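Local coordinates for protein putative xylanase (Bacteroides fragilis, PDB 2P1G) that is of unproven function but belongs to an amidase-like family and may hydrolyse glycosyl bonds in polysaccharides such as xylan, at residues 129-132 and 133-136; 143-146 and 147-150; 157-160 and 161-165. All blocks are in the same frame, centred on the assembly; numbering follows the deposited sequence.

Followed from the N terminus, the three contacts come in series; none nests within or crosses another, and each is local, formed by neighbouring residues. Contact 1 closes a turn in the link between helix 123-126 and helix 138-151. Contact 2 lies further along, on helix 138-151 itself, and the two meet where L134 CD2 packs 4.1 Å from M144 CG, so turn and helix share one patch around M124. Beyond the helix the chain reaches contact 3, where short strand 159-160 runs into a 3-10 turn at the sheet strand 231-238. Its nearest atoms are about 14 Å from contact 2 and about 21 Å from contact 1.

Contact 1: residues 129-132 and 133-136; sequences ELYK and SLKN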
ATOM      1  N   GLU A 129       6.779  -9.596 -18.683  1.00 13.92           N
ATOM      2  CA  GLU A 129       6.465  -8.821 -19.903  1.00 15.47           C
ATOM      3  C   GLU A 129       5.658  -7.545 -19.633  1.00 14.52           C
ATOM      4  O   GLU A 129       5.642  -6.613 -20.451  1.00 14.61           O
ATOM      5  CB  GLU A 129       5.686  -9.689 -20.902  1.00 15.61           C
ATOM      6  CG  GLU A 129       6.317 -11.011 -21.281  1.00 18.67           C
ATOM      7  CD  GLU A 129       6.039 -12.154 -20.308  1.00 22.81           C
ATOM      8  OE1 GLU A 129       5.254 -11.988 -19.348  1.00 22.46           O
ATOM      9  OE2 GLU A 129       6.605 -13.247 -20.535  1.00 26.96           O
ATOM     10  N   LEU A 130       4.974  -7.516 -18.498  1.00 14.55           N
ATOM     11  CA  LEU A 130       4.091  -6.413 -18.144  1.00 13.45           C
ATOM     12  C   LEU A 130       4.837  -5.179 -17.635  1.00 13.68           C
ATOM     13  O   LEU A 130       4.307  -4.055 -17.684  1.00 13.07           O
ATOM     14  CB  LEU A 130       3.043  -6.903 -17.140  1.00 14.26           C
ATOM     15  CG  LEU A 130       1.948  -6.001 -16.569  1.00 13.81           C
ATOM     16  CD1 LEU A 130       0.883  -5.587 -17.622  1.00 14.19           C
ATOM     17  CD2 LEU A 130       1.284  -6.752 -15.442  1.00 13.59           C
ATOM     18  N   TYR A 131       6.085  -5.371 -17.205  1.00 12.65           N
ATOM     19  CA  TYR A 131       6.805  -4.331 -16.473  1.00 13.45           C
ATOM     20  C   TYR A 131       7.982  -3.810 -17.267  1.00 13.84           C
ATOM     21  O   TYR A 131       8.809  -4.590 -17.711  1.00 14.36           O
ATOM     22  CB  TYR A 131       7.315  -4.928 -15.155  1.00 13.11           C
ATOM     23  CG  TYR A 131       6.187  -5.439 -14.301  1.00 13.24           C
ATOM     24  CD1 TYR A 131       5.505  -4.580 -13.444  1.00 14.68           C
ATOM     25  CD2 TYR A 131       5.783  -6.777 -14.367  1.00 12.75           C
ATOM     26  CE1 TYR A 131       4.436  -5.039 -12.647  1.00 13.63           C
ATOM     27  CE2 TYR A 131       4.739  -7.240 -13.591  1.00 12.09           C
ATOM     28  CZ  TYR A 131       4.065  -6.363 -12.734  1.00 14.27           C
ATOM     29  OH  TYR A 131       3.017  -6.823 -11.972  1.00 14.75           O
ATOM     30  N   LYS A 132       8.052  -2.493 -17.410  1.00 14.63           N
ATOM     31  CA  LYS A 132       9.110  -1.831 -18.166  1.00 14.75           C
ATOM     32  C   LYS A 132      10.483  -2.329 -17.690  1.00 14.76           C
ATOM     33  O   LYS A 132      11.362  -2.603 -18.510  1.00 14.23           O
ATOM     34  CB  LYS A 132       8.993  -0.313 -17.994  1.00 15.14           C
ATOM     35  CG  LYS A 132      10.093   0.511 -18.685  1.00 15.10           C
ATOM     36  CD  LYS A 132       9.851   2.028 -18.514  1.00 16.44           C
ATOM     37  CE  LYS A 132      11.053   2.808 -19.015  1.00 19.96           C
ATOM     38  NZ  LYS A 132      11.038   4.250 -18.618  1.00 23.39           N
ATOM     39  N   SER A 133      10.662  -2.447 -16.368  1.00 13.88           N
ATOM     40  CA  SER A 133      11.983  -2.819 -15.825  1.00 13.63           C
ATOM     41  C   SER A 133      12.229  -4.323 -15.629  1.00 13.09           C
ATOM     42  O   SER A 133      13.282  -4.733 -15.156  1.00 12.99           O
ATOM     43  CB  SER A 133      12.262  -2.037 -14.545  1.00 13.40           C
ATOM     44  OG  SER A 133      12.360  -0.666 -14.837  1.00 13.55           O
ATOM     45  N   LEU A 134      11.255  -5.143 -16.013  1.00 13.01           N
ATOM     46  CA  LEU A 134      11.452  -6.565 -16.054  1.00 12.64           C
ATOM     47  C   LEU A 134      11.502  -7.136 -17.469  1.00 13.59           C
ATOM     48  O   LEU A 134      12.190  -8.111 -17.683  1.00 13.77           O
ATOM     49  CB  LEU A 134      10.382  -7.313 -15.253  1.00 13.05           C
ATOM     50  CG  LEU A 134      10.241  -6.939 -13.773  1.00 13.00           C
ATOM     51  CD1 LEU A 134       9.261  -7.848 -13.118  1.00 12.37           C
ATOM     52  CD2 LEU A 134      11.574  -7.033 -13.031  1.00 11.33           C
ATOM     53  N   LYS A 135      10.749  -6.558 -18.411  1.00 14.61           N
ATOM     54  CA  LYS A 135      10.533  -7.236 -19.699  1.00 15.88           C
ATOM     55  C   LYS A 135      11.794  -7.465 -20.521  1.00 16.15           C
ATOM     56  O   LYS A 135      11.804  -8.345 -21.395  1.00 16.76           O
ATOM     57  CB  LYS A 135       9.432  -6.558 -20.535  1.00 15.98           C
ATOM     58  CG  LYS A 135       9.734  -5.121 -20.953  1.00 18.76           C
ATOM     59  CD  LYS A 135       8.437  -4.455 -21.485  1.00 18.72           C
ATOM     60  CE  LYS A 135       8.502  -4.172 -22.977  1.00 21.52           C
ATOM     61  NZ  LYS A 135       7.178  -3.681 -23.541  1.00 20.49           N
ATOM     62  N   ASN A 136      12.844  -6.691 -20.238  1.00 16.48           N
ATOM     63  CA  ASN A 136      14.146  -6.818 -20.917  1.00 17.12           C
ATOM     64  C   ASN A 136      15.303  -7.026 -19.925  1.00 16.98           C
ATOM     65  O   ASN A 136      16.484  -6.788 -20.256  1.00 16.78           O
ATOM     66  CB  ASN A 136      14.410  -5.560 -21.750  1.00 17.99           C
ATOM     67  CG  ASN A 136      13.427  -5.393 -22.911  1.00 20.24           C
ATOM     68  OD1 ASN A 136      12.875  -4.308 -23.103  1.00 23.36           O
ATOM     69  ND2 ASN A 136      13.219  -6.458 -23.696  1.00 21.75           N
TER
HETATM   70  O   HOH W   1      13.428  -4.371 -18.519  1.00 17.74           O
HETATM   71  O   HOH W   2      12.071  -2.000 -21.036  1.00 28.61           O
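Y131 and L134 lie side by side on a tight turn, and backbone bonds hold it. The carbonyl oxygen Y131 O is gripped by two amides. K135 N donates to it at 2.9 Å and comes nearly along the C=O axis, whereas L134 N, 3.0 Å from Y131 O, sits well above the carbonyl plane.

In the apolar contact both side chains have CG beside their own backbone N (chi1 -60° for Y131, -57° for L134) and point the same way. Y131 CB lies 3.8 Å from L134 CG, and L134 CD1 reaches the ring at CD2. L134 continues onto M124, V141 and M144, while Y131 leans on Y123 and M124.

The alkyl part of K135 covers the turn from another direction. Its CG, set between backbone N and carbonyl carbon, comes to 3.4 Å from Y131 O, and the chain then passes E129, with K135 CD 3.7 Å from E129 O. K132 instead stretches outward, and its ammonium bonds to E27 O.

Two waters bridge K132 O to N136, both donating to that oxygen. Water 1 also accepts from N136 N at 2.9 Å; water 2 gives a longer bond, 3.2 Å, to N136 OD1. S133 O accepts from N140 ND2.

Residues 131-134 form a type I beta turn, with K132 and S133 at its corners, and the bond from K135 N adds an overlapping alpha turn, a single helical twist in the loop that joins helix 123-126 to helix 138-151.

Contact 2: residues 143-146 and 147-150; sequences QMAK and YEKA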
ATOM      1  N   GLN A 143      16.011 -11.493  -9.546  1.00 13.31           N
ATOM      2  CA  GLN A 143      16.010 -10.848  -8.230  1.00 13.81           C
ATOM      3  C   GLN A 143      14.602 -10.815  -7.648  1.00 13.39           C
ATOM      4  O   GLN A 143      14.411 -11.109  -6.462  1.00 13.04           O
ATOM      5  CB  GLN A 143      16.617  -9.439  -8.284  1.00 14.37           C
ATOM      6  CG  GLN A 143      16.798  -8.763  -6.912  1.00 16.56           C
ATOM      7  CD  GLN A 143      17.672  -9.573  -5.952  1.00 21.86           C
ATOM      8  OE1 GLN A 143      18.871  -9.717  -6.169  1.00 23.05           O
ATOM      9  NE2 GLN A 143      17.065 -10.107  -4.885  1.00 21.06           N
ATOM     10  N   MET A 144      13.605 -10.464  -8.464  1.00 13.12           N
ATOM     11  CA  MET A 144      12.226 -10.406  -7.943  1.00 11.41           C
ATOM     12  C   MET A 144      11.783 -11.807  -7.530  1.00 12.38           C
ATOM     13  O   MET A 144      11.122 -11.971  -6.504  1.00 11.76           O
ATOM     14  CB  MET A 144      11.264  -9.793  -8.968  1.00 11.38           C
ATOM     15  CG  MET A 144      11.354  -8.257  -9.123  1.00 11.51           C
ATOM     16  SD  MET A 144      11.466  -7.223  -7.605  1.00  4.69           S
ATOM     17  CE  MET A 144       9.993  -7.815  -6.728  1.00 13.72           C
ATOM     18  N   ALA A 145      12.176 -12.822  -8.297  1.00 12.19           N
ATOM     19  CA  ALA A 145      11.869 -14.206  -7.917  1.00 13.01           C
ATOM     20  C   ALA A 145      12.499 -14.588  -6.556  1.00 13.61           C
ATOM     21  O   ALA A 145      11.886 -15.331  -5.777  1.00 13.82           O
ATOM     22  CB  ALA A 145      12.310 -15.189  -9.010  1.00 13.35           C
ATOM     23  N   LYS A 146      13.700 -14.079  -6.268  1.00 14.31           N
ATOM     24  CA  LYS A 146      14.322 -14.322  -4.958  1.00 15.42           C
ATOM     25  C   LYS A 146      13.515 -13.668  -3.839  1.00 15.76           C
ATOM     26  O   LYS A 146      13.304 -14.273  -2.779  1.00 16.27           O
ATOM     27  CB  LYS A 146      15.761 -13.817  -4.921  1.00 15.98           C
ATOM     28  CG  LYS A 146      16.725 -14.649  -5.747  1.00 18.18           C
ATOM     29  CD  LYS A 146      18.120 -14.016  -5.706  1.00 23.97           C
ATOM     30  CE  LYS A 146      18.987 -14.497  -6.860  1.00 27.61           C
ATOM     31  NZ  LYS A 146      20.192 -13.605  -6.986  1.00 30.82           N
ATOM     32  N   TYR A 147      13.037 -12.454  -4.087  1.00 15.18           N
ATOM     33  CA  TYR A 147      12.230 -11.758  -3.082  1.00 15.71           C
ATOM     34  C   TYR A 147      10.870 -12.425  -2.877  1.00 15.63           C
ATOM     35  O   TYR A 147      10.405 -12.589  -1.727  1.00 15.72           O
ATOM     36  CB  TYR A 147      12.067 -10.280  -3.438  1.00 15.18           C
ATOM     37  CG  TYR A 147      13.324  -9.442  -3.348  1.00 15.93           C
ATOM     38  CD1 TYR A 147      14.234  -9.604  -2.292  1.00 17.09           C
ATOM     39  CD2 TYR A 147      13.571  -8.442  -4.280  1.00 15.55           C
ATOM     40  CE1 TYR A 147      15.362  -8.825  -2.192  1.00 17.12           C
ATOM     41  CE2 TYR A 147      14.702  -7.644  -4.197  1.00 15.29           C
ATOM     42  CZ  TYR A 147      15.599  -7.845  -3.150  1.00 17.15           C
ATOM     43  OH  TYR A 147      16.713  -7.060  -3.064  1.00 16.68           O
ATOM     44  N   GLU A 148      10.228 -12.815  -3.977  1.00 14.59           N
ATOM     45  CA  GLU A 148       8.980 -13.577  -3.907  1.00 15.29           C
ATOM     46  C   GLU A 148       9.153 -14.853  -3.094  1.00 16.33           C
ATOM     47  O   GLU A 148       8.289 -15.207  -2.271  1.00 16.28           O
ATOM     48  CB  GLU A 148       8.471 -13.934  -5.307  1.00 14.95           C
ATOM     49  CG  GLU A 148       8.053 -12.705  -6.131  1.00 13.43           C
ATOM     50  CD  GLU A 148       7.882 -13.050  -7.610  1.00 15.52           C
ATOM     51  OE1 GLU A 148       8.300 -14.158  -7.997  1.00 15.61           O
ATOM     52  OE2 GLU A 148       7.313 -12.232  -8.363  1.00 14.98           O
ATOM     53  N   LYS A 149      10.263 -15.553  -3.325  1.00 17.29           N
ATOM     54  CA  LYS A 149      10.467 -16.844  -2.664  1.00 19.84           C
ATOM     55  C   LYS A 149      10.674 -16.660  -1.170  1.00 19.01           C
ATOM     56  O   LYS A 149      10.213 -17.483  -0.371  1.00 19.71           O
ATOM     57  CB  LYS A 149      11.654 -17.611  -3.273  1.00 19.47           C
ATOM     58  CG  LYS A 149      11.315 -18.257  -4.615  1.00 22.32           C
ATOM     59  CD  LYS A 149      12.457 -19.156  -5.142  1.00 23.97           C
ATOM     60  CE  LYS A 149      12.300 -19.413  -6.644  1.00 28.68           C
ATOM     61  NZ  LYS A 149      13.195 -18.521  -7.446  1.00 32.78           N
ATOM     62  N   ALA A 150      11.374 -15.594  -0.807  1.00 19.52           N
ATOM     63  CA  ALA A 150      11.728 -15.342   0.590  1.00 20.40           C
ATOM     64  C   ALA A 150      10.507 -14.923   1.396  1.00 20.64           C
ATOM     65  O   ALA A 150      10.465 -15.157   2.592  1.00 20.59           O
ATOM     66  CB  ALA A 150      12.805 -14.289   0.696  1.00 20.55           C
TER
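Q143 points its amide nitrogen, NE2, at one face of the Y147 ring, one helical turn further on. NE2 of Q143 stands 3.2 Å above the ring plane, displaced toward the rim, and is nearest to Y147 CZ. Amide and ring planes are 42° apart, so the nitrogen dips onto the ring while the rest of the amide tilts off it. Two torsions make this possible: with CG of Q143 opposite the backbone N (chi1 -173°), that atom comes to 3.6 Å from Y147 CE2, and the bend at chi2 (58°) then swings the amide over the ring.

M144 approaches the same ring quite differently. Its sulfur lies in the ring plane, M144 SD being 5.5 Å from the centroid of the Y147 ring and 4.1 Å from Y147 CD2. This is a Met-aromatic contact at the edge, so the ring has an amide on a face and a sulfur beside its rim. R78 adds a cation-pi interaction with Y147.

E148 keeps its chain close to the backbone, CG resting 3.2 Å from M144 O, the very oxygen that accepts E148 N at 2.8 Å. Both carboxylate oxygens are held elsewhere, OE1 by S125 and OE2 by Y91, which fixes this buried acid. On the exposed flank K149 runs past A145 O and bends at its last torsion, leaving NZ 3.8 Å from A145 CB.

All this decorates regular alpha-helix, with M144 and E148 turned into the protein. M144 packs on M124 and H90, E148 on M124 and A145 on S125, joining helix 138-151 to the short helix 123-126.

Contact 3: residues 157-160 and 161-165; sequences HYLP and KDKLE
The puckered pyrrolidine ring of P160 is met at two of its atoms by residues of the following turn. D162 OD1 lies 3.6 Å from P160 CB, and K163 CG, placed by chi1 (-55°) beside its own backbone N, is 4.1 Å from P160 CD. The flat group nearby is the ring of Y158, which has P160 N above one face, 3.9 Å from its plane and offset toward the rim. F115, Q117, T232 and R235 also touch the Y158 side chain.

D162 gets its carboxylate back to the proline by setting CG between backbone N and carbonyl carbon (chi1 71°).

The backbone here makes two overlapping type I beta turns. K163 N donates to P160 O at 2.8 Å, from well above the carbonyl plane, and one residue later L164 N bonds to K161 O at 3.1 Å. Such successive i to i+3 bonds define a short 3-10 turn, here placed straight after strand 159-160, which pairs with strand 231-238 of the antiparallel sheet.

Leucines and the root of K163 fill the inner side. L159 sends its two methyls to different partners: CD1 to K163 CB at 3.7 Å, CD2 to L164 CD1 at 4.0 Å. The two leucine side chains cross at about a right angle, and both reach I234 on strand 231-238; L164 also packs against L221 and L225 of helix 221-226. Beyond CG the chain of K163 bends and leads away from residues 157-160.

K161, by contrast, runs out straight beyond CG, and its NZ bonds to the carbonyl oxygens of L231 and L225.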
ATOM      1  N   HIS A 157      -1.188 -11.686   9.778  1.00 10.08           N
ATOM      2  CA  HIS A 157      -2.554 -11.598  10.341  1.00 10.00           C
ATOM      3  C   HIS A 157      -3.448 -10.775   9.436  1.00  9.67           C
ATOM      4  O   HIS A 157      -2.977  -9.827   8.814  1.00  9.94           O
ATOM      5  CB  HIS A 157      -2.517 -10.920  11.707  1.00 10.12           C
ATOM      6  CG  HIS A 157      -1.850 -11.735  12.782  1.00 14.25           C
ATOM      7  ND1 HIS A 157      -2.558 -12.341  13.803  1.00 15.41           N
ATOM      8  CD2 HIS A 157      -0.542 -11.988  13.028  1.00 15.05           C
ATOM      9  CE1 HIS A 157      -1.712 -12.945  14.622  1.00 17.57           C
ATOM     10  NE2 HIS A 157      -0.482 -12.733  14.181  1.00 16.06           N
ATOM     11  N   TYR A 158      -4.735 -11.126   9.345  1.00  8.47           N
ATOM     12  CA  TYR A 158      -5.671 -10.251   8.605  1.00  8.54           C
ATOM     13  C   TYR A 158      -7.038 -10.386   9.211  1.00  8.05           C
ATOM     14  O   TYR A 158      -7.259 -11.264  10.043  1.00  8.75           O
ATOM     15  CB  TYR A 158      -5.701 -10.581   7.093  1.00  8.79           C
ATOM     16  CG  TYR A 158      -6.618 -11.753   6.698  1.00  9.86           C
ATOM     17  CD1 TYR A 158      -7.595 -11.603   5.701  1.00 11.57           C
ATOM     18  CD2 TYR A 158      -6.509 -13.003   7.321  1.00 11.24           C
ATOM     19  CE1 TYR A 158      -8.446 -12.659   5.350  1.00 11.03           C
ATOM     20  CE2 TYR A 158      -7.360 -14.065   6.963  1.00 13.34           C
ATOM     21  CZ  TYR A 158      -8.314 -13.879   5.992  1.00 12.74           C
ATOM     22  OH  TYR A 158      -9.137 -14.943   5.653  1.00 15.05           O
ATOM     23  N   LEU A 159      -7.950  -9.510   8.816  1.00  7.23           N
ATOM     24  CA  LEU A 159      -9.333  -9.624   9.210  1.00  8.08           C
ATOM     25  C   LEU A 159     -10.147 -10.079   8.015  1.00  8.56           C
ATOM     26  O   LEU A 159     -10.228  -9.354   7.040  1.00  7.42           O
ATOM     27  CB  LEU A 159      -9.894  -8.266   9.652  1.00  9.48           C
ATOM     28  CG  LEU A 159     -11.321  -8.297  10.241  1.00  9.48           C
ATOM     29  CD1 LEU A 159     -11.354  -8.954  11.653  1.00 11.43           C
ATOM     30  CD2 LEU A 159     -11.867  -6.887  10.304  1.00 11.51           C
ATOM     31  N   PRO A 160     -10.772 -11.263   8.103  1.00  9.13           N
ATOM     32  CA  PRO A 160     -11.640 -11.729   7.038  1.00  9.67           C
ATOM     33  C   PRO A 160     -12.785 -10.757   6.783  1.00  9.74           C
ATOM     34  O   PRO A 160     -13.357 -10.220   7.729  1.00  9.65           O
ATOM     35  CB  PRO A 160     -12.137 -13.084   7.556  1.00  9.91           C
ATOM     36  CG  PRO A 160     -11.072 -13.533   8.511  1.00  9.60           C
ATOM     37  CD  PRO A 160     -10.686 -12.239   9.201  1.00 10.19           C
ATOM     38  N   LYS A 161     -13.116 -10.535   5.511  1.00  9.63           N
ATOM     39  CA  LYS A 161     -14.143  -9.556   5.171  1.00 10.83           C
ATOM     40  C   LYS A 161     -15.497  -9.878   5.808  1.00 11.63           C
ATOM     41  O   LYS A 161     -16.264  -8.955   6.087  1.00 12.90           O
ATOM     42  CB  LYS A 161     -14.299  -9.396   3.664  1.00  9.38           C
ATOM     43  CG  LYS A 161     -14.763 -10.655   2.902  1.00 10.47           C
ATOM     44  CD  LYS A 161     -14.801 -10.345   1.405  1.00 11.20           C
ATOM     45  CE  LYS A 161     -15.546 -11.412   0.583  1.00 12.46           C
ATOM     46  NZ  LYS A 161     -15.285 -11.111  -0.869  1.00 13.28           N
ATOM     47  N   ASP A 162     -15.793 -11.157   6.051  1.00 12.70           N
ATOM     48  CA  ASP A 162     -17.064 -11.461   6.743  1.00 14.34           C
ATOM     49  C   ASP A 162     -17.101 -11.004   8.218  1.00 14.54           C
ATOM     50  O   ASP A 162     -18.159 -11.047   8.865  1.00 15.10           O
ATOM     51  CB  ASP A 162     -17.549 -12.923   6.526  1.00 15.67           C
ATOM     52  CG  ASP A 162     -16.705 -13.965   7.248  1.00 19.86           C
ATOM     53  OD1 ASP A 162     -15.654 -13.624   7.825  1.00 22.67           O
ATOM     54  OD2 ASP A 162     -17.094 -15.168   7.229  1.00 25.96           O
ATOM     55  N   LYS A 163     -15.966 -10.529   8.729  1.00 13.23           N
ATOM     56  CA  LYS A 163     -15.892 -10.018  10.104  1.00 14.20           C
ATOM     57  C   LYS A 163     -15.988  -8.499  10.167  1.00 14.25           C
ATOM     58  O   LYS A 163     -15.961  -7.905  11.255  1.00 14.70           O
ATOM     59  CB  LYS A 163     -14.611 -10.507  10.805  1.00 14.14           C
ATOM     60  CG  LYS A 163     -14.447 -12.038  10.782  1.00 15.41           C
ATOM     61  CD  LYS A 163     -15.668 -12.731  11.413  1.00 16.60           C
ATOM     62  CE  LYS A 163     -15.570 -14.257  11.324  1.00 17.50           C
ATOM     63  NZ  LYS A 163     -16.825 -14.885  11.839  1.00 20.88           N
ATOM     64  N   LEU A 164     -16.117  -7.862   9.004  1.00 14.27           N
ATOM     65  CA  LEU A 164     -16.136  -6.396   8.957  1.00 14.62           C
ATOM     66  C   LEU A 164     -17.542  -5.897   8.619  1.00 15.33           C
ATOM     67  O   LEU A 164     -18.134  -6.352   7.650  1.00 15.49           O
ATOM     68  CB  LEU A 164     -15.135  -5.860   7.914  1.00 13.94           C
ATOM     69  CG  LEU A 164     -14.976  -4.320   7.924  1.00 14.88           C
ATOM     70  CD1 LEU A 164     -14.310  -3.861   9.220  1.00 14.82           C
ATOM     71  CD2 LEU A 164     -14.157  -3.842   6.727  1.00 14.60           C
ATOM     72  N   GLU A 165     -18.060  -4.973   9.430  1.00 15.68           N
ATOM     73  CA  GLU A 165     -19.390  -4.413   9.233  1.00 16.78           C
ATOM     74  C   GLU A 165     -19.283  -3.020   8.594  1.00 14.85           C
ATOM     75  O   GLU A 165     -18.215  -2.413   8.629  1.00 14.09           O
ATOM     76  CB  GLU A 165     -20.118  -4.288  10.593  1.00 18.02           C
ATOM     77  CG  GLU A 165     -20.479  -5.619  11.246  1.00 23.40           C
ATOM     78  CD  GLU A 165     -21.400  -6.455  10.392  1.00 28.33           C
ATOM     79  OE1 GLU A 165     -22.161  -5.880   9.588  1.00 32.25           O
ATOM     80  OE2 GLU A 165     -21.379  -7.696  10.527  1.00 33.45           O
TER